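Local coordinates for malonyl acyl carrier protein transacylase (Streptococcus pneumoniae, PDB 3IM8), which probably transfers the malonyl group of malonyl-CoA to holo-acyl carrier protein, supplying malonyl-ACP for fatty acid synthesis, at residues Lys3-Tyr15 with Met261-Gly275. Sequence-based numbering, arbitrary orientation.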
ATOM      1  N   LYS A   3       2.005  21.799  -1.871  1.00 37.42           N
ATOM      2  CA  LYS A   3       0.913  21.980  -0.848  1.00 37.03           C
ATOM      3  C   LYS A   3       0.173  20.671  -0.420  1.00 35.16           C
ATOM      4  O   LYS A   3       0.135  20.357   0.759  1.00 35.06           O
ATOM      5  CB  LYS A   3      -0.054  23.101  -1.278  1.00 38.29           C
ATOM      6  CG  LYS A   3      -0.474  23.991  -0.164  1.00 40.19           C
ATOM      7  CD  LYS A   3      -1.036  25.308  -0.655  1.00 41.49           C
ATOM      8  CE  LYS A   3      -1.708  25.958   0.505  1.00 42.92           C
ATOM      9  NZ  LYS A   3      -2.409  24.846   1.224  1.00 44.14           N
ATOM     10  N   THR A   4      -0.399  19.900  -1.339  1.00 33.47           N
ATOM     11  CA  THR A   4      -1.199  18.703  -0.932  1.00 31.48           C
ATOM     12  C   THR A   4      -0.621  17.372  -1.483  1.00 30.71           C
ATOM     13  O   THR A   4      -0.261  17.297  -2.665  1.00 29.43           O
ATOM     14  CB  THR A   4      -2.702  18.837  -1.348  1.00 31.42           C
ATOM     15  OG1 THR A   4      -3.290  19.929  -0.670  1.00 29.83           O
ATOM     16  CG2 THR A   4      -3.524  17.573  -0.986  1.00 31.62           C
ATOM     17  N   ALA A   5      -0.521  16.336  -0.623  1.00 30.41           N
ATOM     18  CA  ALA A   5      -0.222  14.940  -1.077  1.00 28.48           C
ATOM     19  C   ALA A   5      -1.407  13.968  -0.903  1.00 27.31           C
ATOM     20  O   ALA A   5      -2.077  14.003   0.135  1.00 27.63           O
ATOM     21  CB  ALA A   5       1.003  14.395  -0.359  1.00 28.40           C
ATOM     22  N   PHE A   6      -1.672  13.133  -1.926  1.00 25.60           N
ATOM     23  CA  PHE A   6      -2.648  12.027  -1.821  1.00 23.48           C
ATOM     24  C   PHE A   6      -1.876  10.756  -1.410  1.00 22.37           C
ATOM     25  O   PHE A   6      -0.836  10.412  -1.994  1.00 21.72           O
ATOM     26  CB  PHE A   6      -3.432  11.798  -3.120  1.00 22.25           C
ATOM     27  CG  PHE A   6      -4.460  12.890  -3.455  1.00 23.90           C
ATOM     28  CD1 PHE A   6      -4.577  14.066  -2.694  1.00 25.56           C
ATOM     29  CD2 PHE A   6      -5.294  12.736  -4.546  1.00 24.12           C
ATOM     30  CE1 PHE A   6      -5.534  15.057  -3.034  1.00 28.75           C
ATOM     31  CE2 PHE A   6      -6.247  13.700  -4.892  1.00 28.26           C
ATOM     32  CZ  PHE A   6      -6.364  14.868  -4.137  1.00 29.02           C
ATOM     33  N   LEU A   7      -2.390  10.079  -0.392  1.00 20.80           N
ATOM     34  CA  LEU A   7      -1.766   8.885   0.133  1.00 19.50           C
ATOM     35  C   LEU A   7      -2.720   7.736  -0.191  1.00 19.07           C
ATOM     36  O   LEU A   7      -3.857   7.714   0.286  1.00 18.00           O
ATOM     37  CB  LEU A   7      -1.614   9.038   1.618  1.00 18.97           C
ATOM     38  CG  LEU A   7      -0.749  10.218   2.077  1.00 18.61           C
ATOM     39  CD1 LEU A   7      -0.725  10.271   3.595  1.00 16.35           C
ATOM     40  CD2 LEU A   7       0.686  10.236   1.507  1.00 15.29           C
ATOM     41  N   PHE A   8      -2.264   6.755  -0.961  1.00 17.49           N
ATOM     42  CA  PHE A   8      -3.217   5.701  -1.390  1.00 17.48           C
ATOM     43  C   PHE A   8      -3.187   4.417  -0.525  1.00 17.94           C
ATOM     44  O   PHE A   8      -2.144   3.862  -0.277  1.00 17.88           O
ATOM     45  CB  PHE A   8      -3.009   5.368  -2.850  1.00 16.50           C
ATOM     46  CG  PHE A   8      -3.400   6.483  -3.803  1.00 17.45           C
ATOM     47  CD1 PHE A   8      -2.560   7.559  -4.020  1.00 18.72           C
ATOM     48  CD2 PHE A   8      -4.578   6.404  -4.536  1.00 17.35           C
ATOM     49  CE1 PHE A   8      -2.906   8.576  -4.925  1.00 20.48           C
ATOM     50  CE2 PHE A   8      -4.925   7.373  -5.443  1.00 19.80           C
ATOM     51  CZ  PHE A   8      -4.098   8.482  -5.639  1.00 20.35           C
ATOM     52  N   ALA A   9      -4.366   3.966  -0.081  1.00 19.06           N
ATOM     53  CA  ALA A   9      -4.578   2.692   0.609  1.00 18.66           C
ATOM     54  C   ALA A   9      -3.858   1.457   0.051  1.00 18.67           C
ATOM     55  O   ALA A   9      -3.719   1.309  -1.157  1.00 18.46           O
ATOM     56  CB  ALA A   9      -6.135   2.382   0.695  1.00 17.97           C
ATOM     57  N   GLY A  10      -3.453   0.571   0.967  1.00 19.39           N
ATOM     58  CA  GLY A  10      -2.934  -0.762   0.661  1.00 19.68           C
ATOM     59  C   GLY A  10      -3.843  -1.941   0.979  1.00 19.91           C
ATOM     60  O   GLY A  10      -4.968  -1.805   1.491  1.00 18.34           O
ATOM     61  N   GLN A  11      -3.338  -3.120   0.646  1.00 20.56           N
ATOM     62  CA  GLN A  11      -4.065  -4.367   0.864  1.00 22.53           C
ATOM     63  C   GLN A  11      -4.411  -4.484   2.345  1.00 22.44           C
ATOM     64  O   GLN A  11      -3.627  -4.093   3.169  1.00 22.15           O
ATOM     65  CB  GLN A  11      -3.155  -5.531   0.425  1.00 23.04           C
ATOM     66  CG  GLN A  11      -3.793  -6.839   0.339  1.00 25.08           C
ATOM     67  CD  GLN A  11      -2.789  -7.884  -0.077  1.00 26.81           C
ATOM     68  OE1 GLN A  11      -2.017  -7.681  -1.014  1.00 22.99           O
ATOM     69  NE2 GLN A  11      -2.768  -9.005   0.654  1.00 29.78           N
ATOM     70  N   GLY A  12      -5.588  -5.038   2.668  1.00 23.22           N
ATOM     71  CA  GLY A  12      -6.017  -5.175   4.065  1.00 22.57           C
ATOM     72  C   GLY A  12      -7.120  -4.160   4.411  1.00 22.56           C
ATOM     73  O   GLY A  12      -7.905  -4.374   5.350  1.00 22.48           O
ATOM     74  N   ALA A  13      -7.230  -3.073   3.652  1.00 21.14           N
ATOM     75  CA  ALA A  13      -8.251  -2.048   3.993  1.00 21.16           C
ATOM     76  C   ALA A  13      -9.592  -2.275   3.271  1.00 21.39           C
ATOM     77  O   ALA A  13     -10.571  -1.573   3.542  1.00 22.82           O
ATOM     78  CB  ALA A  13      -7.744  -0.623   3.712  1.00 19.23           C
ATOM     79  N   GLN A  14      -9.649  -3.213   2.342  1.00 21.48           N
ATOM     80  CA  GLN A  14     -10.903  -3.473   1.619  1.00 21.91           C
ATOM     81  C   GLN A  14     -12.091  -3.828   2.554  1.00 22.24           C
ATOM     82  O   GLN A  14     -11.897  -4.285   3.681  1.00 21.51           O
ATOM     83  CB  GLN A  14     -10.686  -4.558   0.539  1.00 20.68           C
ATOM     84  CG  GLN A  14     -10.459  -6.048   1.030  1.00 21.93           C
ATOM     85  CD  GLN A  14      -9.089  -6.329   1.702  1.00 24.53           C
ATOM     86  OE1 GLN A  14      -8.207  -5.459   1.760  1.00 27.44           O
ATOM     87  NE2 GLN A  14      -8.911  -7.570   2.190  1.00 21.27           N
ATOM     88  N   TYR A  15     -13.328  -3.639   2.084  1.00 23.51           N
ATOM     89  CA  TYR A  15     -14.497  -4.111   2.851  1.00 23.57           C
ATOM     90  C   TYR A  15     -15.620  -4.311   1.863  1.00 23.42           C
ATOM     91  O   TYR A  15     -15.580  -3.777   0.743  1.00 22.75           O
ATOM     92  CB  TYR A  15     -14.837  -3.170   4.063  1.00 24.21           C
ATOM     93  CG  TYR A  15     -15.092  -1.721   3.659  1.00 25.67           C
ATOM     94  CD1 TYR A  15     -14.064  -0.764   3.684  1.00 23.26           C
ATOM     95  CD2 TYR A  15     -16.374  -1.319   3.212  1.00 25.45           C
ATOM     96  CE1 TYR A  15     -14.308   0.536   3.298  1.00 24.54           C
ATOM     97  CE2 TYR A  15     -16.619  -0.021   2.801  1.00 25.05           C
ATOM     98  CZ  TYR A  15     -15.594   0.905   2.841  1.00 25.79           C
ATOM     99  OH  TYR A  15     -15.866   2.198   2.401  1.00 26.23           O
ATOM    100  N   MET A 261       7.953  14.138   1.832  1.00 23.64           N
ATOM    101  CA  MET A 261       6.882  15.055   1.464  1.00 23.77           C
ATOM    102  C   MET A 261       6.872  16.343   2.346  1.00 23.66           C
ATOM    103  O   MET A 261       6.709  17.428   1.834  1.00 22.80           O
ATOM    104  CB  MET A 261       5.500  14.360   1.464  1.00 23.68           C
ATOM    105  CG  MET A 261       5.444  13.142   0.588  1.00 24.88           C
ATOM    106  SD  MET A 261       3.952  12.236   0.887  1.00 29.49           S
ATOM    107  CE  MET A 261       3.462  11.853  -0.755  1.00 25.33           C
ATOM    108  N   GLN A 262       7.036  16.221   3.656  1.00 25.46           N
ATOM    109  CA  GLN A 262       7.138  17.424   4.532  1.00 27.77           C
ATOM    110  C   GLN A 262       8.313  18.325   4.142  1.00 29.26           C
ATOM    111  O   GLN A 262       8.132  19.536   4.024  1.00 29.84           O
ATOM    112  CB  GLN A 262       7.188  17.056   6.021  1.00 27.67           C
ATOM    113  CG  GLN A 262       5.987  16.213   6.370  1.00 28.52           C
ATOM    114  CD  GLN A 262       5.787  16.096   7.826  1.00 28.14           C
ATOM    115  OE1 GLN A 262       6.483  15.340   8.490  1.00 28.86           O
ATOM    116  NE2 GLN A 262       4.827  16.868   8.352  1.00 28.11           N
ATOM    117  N   GLU A 263       9.479  17.741   3.877  1.00 29.94           N
ATOM    118  CA  GLU A 263      10.579  18.519   3.263  1.00 32.03           C
ATOM    119  C   GLU A 263      10.232  19.140   1.904  1.00 32.16           C
ATOM    120  O   GLU A 263      10.714  20.239   1.615  1.00 32.02           O
ATOM    121  CB  GLU A 263      11.868  17.706   3.140  1.00 32.39           C
ATOM    122  CG  GLU A 263      12.648  17.553   4.429  1.00 38.22           C
ATOM    123  CD  GLU A 263      13.350  18.868   4.893  1.00 42.37           C
ATOM    124  OE1 GLU A 263      13.165  19.218   6.081  1.00 45.54           O
ATOM    125  OE2 GLU A 263      14.052  19.543   4.086  1.00 41.62           O
ATOM    126  N   ALA A 264       9.403  18.487   1.070  1.00 32.45           N
ATOM    127  CA  ALA A 264       9.052  19.097  -0.232  1.00 32.53           C
ATOM    128  C   ALA A 264       8.055  20.196  -0.013  1.00 33.04           C
ATOM    129  O   ALA A 264       7.518  20.768  -0.977  1.00 33.70           O
ATOM    130  CB  ALA A 264       8.500  18.072  -1.235  1.00 32.16           C
ATOM    131  N   GLY A 265       7.822  20.493   1.263  1.00 33.98           N
ATOM    132  CA  GLY A 265       6.887  21.517   1.690  1.00 35.18           C
ATOM    133  C   GLY A 265       5.421  21.140   1.611  1.00 36.17           C
ATOM    134  O   GLY A 265       4.560  22.027   1.537  1.00 35.32           O
ATOM    135  N   ILE A 266       5.076  19.854   1.647  1.00 37.01           N
ATOM    136  CA  ILE A 266       3.634  19.587   1.565  1.00 38.29           C
ATOM    137  C   ILE A 266       2.960  19.778   2.951  1.00 39.21           C
ATOM    138  O   ILE A 266       3.460  19.260   3.951  1.00 39.37           O
ATOM    139  CB  ILE A 266       3.212  18.269   0.787  1.00 38.42           C
ATOM    140  CG1 ILE A 266       2.800  17.169   1.735  1.00 37.48           C
ATOM    141  CG2 ILE A 266       4.214  17.790  -0.248  1.00 38.91           C
ATOM    142  CD1 ILE A 266       1.396  17.336   2.154  1.00 35.23           C
ATOM    143  N   SER A 267       1.847  20.534   3.003  1.00 40.26           N
ATOM    144  CA  SER A 267       1.155  20.856   4.283  1.00 40.92           C
ATOM    145  C   SER A 267      -0.061  19.965   4.644  1.00 39.23           C
ATOM    146  O   SER A 267      -0.266  19.598   5.827  1.00 40.39           O
ATOM    147  CB  SER A 267       0.741  22.338   4.312  1.00 41.55           C
ATOM    148  OG  SER A 267      -0.025  22.674   3.169  1.00 44.11           O
ATOM    149  N   ASN A 268      -0.820  19.606   3.618  1.00 35.83           N
ATOM    150  CA  ASN A 268      -2.116  18.964   3.710  1.00 32.87           C
ATOM    151  C   ASN A 268      -2.038  17.480   3.226  1.00 29.81           C
ATOM    152  O   ASN A 268      -1.506  17.210   2.146  1.00 28.42           O
ATOM    153  CB  ASN A 268      -3.013  19.761   2.758  1.00 34.45           C
ATOM    154  CG  ASN A 268      -4.437  19.883   3.233  1.00 37.70           C
ATOM    155  OD1 ASN A 268      -5.383  19.588   2.472  1.00 40.80           O
ATOM    156  ND2 ASN A 268      -4.619  20.325   4.487  1.00 38.08           N
ATOM    157  N   PHE A 269      -2.569  16.519   3.978  1.00 25.64           N
ATOM    158  CA  PHE A 269      -2.558  15.107   3.496  1.00 23.77           C
ATOM    159  C   PHE A 269      -3.961  14.550   3.283  1.00 21.37           C
ATOM    160  O   PHE A 269      -4.790  14.682   4.173  1.00 19.51           O
ATOM    161  CB  PHE A 269      -1.760  14.152   4.405  1.00 22.69           C
ATOM    162  CG  PHE A 269      -0.273  14.448   4.470  1.00 24.20           C
ATOM    163  CD1 PHE A 269       0.617  13.779   3.631  1.00 22.96           C
ATOM    164  CD2 PHE A 269       0.236  15.366   5.410  1.00 24.97           C
ATOM    165  CE1 PHE A 269       1.984  14.017   3.684  1.00 25.11           C
ATOM    166  CE2 PHE A 269       1.633  15.622   5.486  1.00 26.66           C
ATOM    167  CZ  PHE A 269       2.501  14.952   4.629  1.00 26.41           C
ATOM    168  N   ILE A 270      -4.228  13.956   2.110  1.00 19.94           N
ATOM    169  CA  ILE A 270      -5.580  13.356   1.861  1.00 20.19           C
ATOM    170  C   ILE A 270      -5.360  11.888   1.599  1.00 20.29           C
ATOM    171  O   ILE A 270      -4.679  11.528   0.621  1.00 19.46           O
ATOM    172  CB  ILE A 270      -6.375  14.037   0.714  1.00 20.11           C
ATOM    173  CG1 ILE A 270      -6.758  15.495   1.119  1.00 21.64           C
ATOM    174  CG2 ILE A 270      -7.681  13.296   0.426  1.00 18.73           C
ATOM    175  CD1 ILE A 270      -7.392  16.320  -0.010  1.00 23.87           C
ATOM    176  N   GLU A 271      -5.877  11.046   2.491  1.00 19.27           N
ATOM    177  CA  GLU A 271      -5.752   9.610   2.268  1.00 19.01           C
ATOM    178  C   GLU A 271      -6.930   9.178   1.409  1.00 19.68           C
ATOM    179  O   GLU A 271      -8.099   9.477   1.718  1.00 20.70           O
ATOM    180  CB  GLU A 271      -5.694   8.835   3.594  1.00 18.46           C
ATOM    181  CG  GLU A 271      -5.799   7.324   3.392  1.00 17.38           C
ATOM    182  CD  GLU A 271      -5.662   6.580   4.665  1.00 20.15           C
ATOM    183  OE1 GLU A 271      -5.818   7.209   5.732  1.00 22.32           O
ATOM    184  OE2 GLU A 271      -5.403   5.361   4.615  1.00 20.00           O
ATOM    185  N   ILE A 272      -6.630   8.491   0.306  1.00 20.26           N
ATOM    186  CA  ILE A 272      -7.644   8.041  -0.643  1.00 18.27           C
ATOM    187  C   ILE A 272      -8.056   6.633  -0.216  1.00 19.24           C
ATOM    188  O   ILE A 272      -7.197   5.787  -0.103  1.00 20.41           O
ATOM    189  CB  ILE A 272      -7.048   7.950  -2.060  1.00 19.17           C
ATOM    190  CG1 ILE A 272      -6.352   9.247  -2.439  1.00 16.15           C
ATOM    191  CG2 ILE A 272      -8.157   7.487  -3.100  1.00 16.79           C
ATOM    192  CD1 ILE A 272      -7.283  10.459  -2.406  1.00 20.30           C
ATOM    193  N   GLY A 273      -9.351   6.366  -0.026  1.00 18.56           N
ATOM    194  CA  GLY A 273      -9.798   5.104   0.574  1.00 18.71           C
ATOM    195  C   GLY A 273      -9.616   3.928  -0.390  1.00 18.19           C
ATOM    196  O   GLY A 273      -9.165   4.129  -1.509  1.00 18.63           O
ATOM    197  N   PRO A 274     -10.013   2.709   0.025  1.00 17.21           N
ATOM    198  CA  PRO A 274     -10.763   2.405   1.263  1.00 17.81           C
ATOM    199  C   PRO A 274      -9.978   2.582   2.539  1.00 19.05           C
ATOM    200  O   PRO A 274      -8.752   2.408   2.542  1.00 19.95           O
ATOM    201  CB  PRO A 274     -11.104   0.910   1.099  1.00 18.30           C
ATOM    202  CG  PRO A 274     -10.063   0.367   0.079  1.00 17.85           C
ATOM    203  CD  PRO A 274      -9.858   1.526  -0.845  1.00 16.27           C
ATOM    204  N   GLY A 275     -10.664   2.853   3.640  1.00 19.31           N
ATOM    205  CA  GLY A 275      -9.993   2.851   4.941  1.00 21.34           C
ATOM    206  C   GLY A 275      -9.286   4.155   5.314  1.00 21.17           C
ATOM    207  O   GLY A 275      -9.199   5.072   4.497  1.00 21.63           O
TER
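Strands Thr4-Phe8 and Asn268-Ile272 are the two inner strands of the four-stranded parallel sheet of the acyltransferase fold, a clear example of how parallel pairing joins segments about 260 residues apart in sequence. Lys3 O starts the ladder, accepting from Ser267 N (2.8 Å) and, more nearly straight on, from Asn268 N. Bonds then shuttle between the strands: Ala5 N to Asn268 O, Ile270 N to Ala5 O, Leu7 N to Ile270 O and Ile272 N to Leu7 O, fading to a weak Ala9 N to Ile272 O.

On one face a single side chain, Ile272, touches two rings. With its CG1 beside the backbone N (chi1 -52°), that carbon lies over the Phe8 ring face, 3.9 Å from the centroid, while CD1 reaches the Phe6 ring off-centre; Ile270 CD1 meets Phe6 CE1 at 3.8 Å. On the other face Met261, from helix 254-263, runs counter to Leu7, its SD 3.9 Å from Leu7 CD2, and Met261 CE touches Ala5 CB (3.6 Å). The Leu7 side chain lies aslant the Phe269 ring, CD1 meeting CD1 at 3.8 Å.

Beyond the strands, Pro274, after a cis peptide bond, sets its O 3.2 Å from Ala9 CB and close to Ala13 CB; Tyr15 CE1 lies 3.9 Å from Pro274 CB. Directional backbone bonds thus set the register, and largely apolar side chains pack both faces, the buried Glu271 carboxylate being satisfied by Ser279 OG and Leu278 N. Across strand 4-8, strand 85-88 leads to the predicted active-site Ser90.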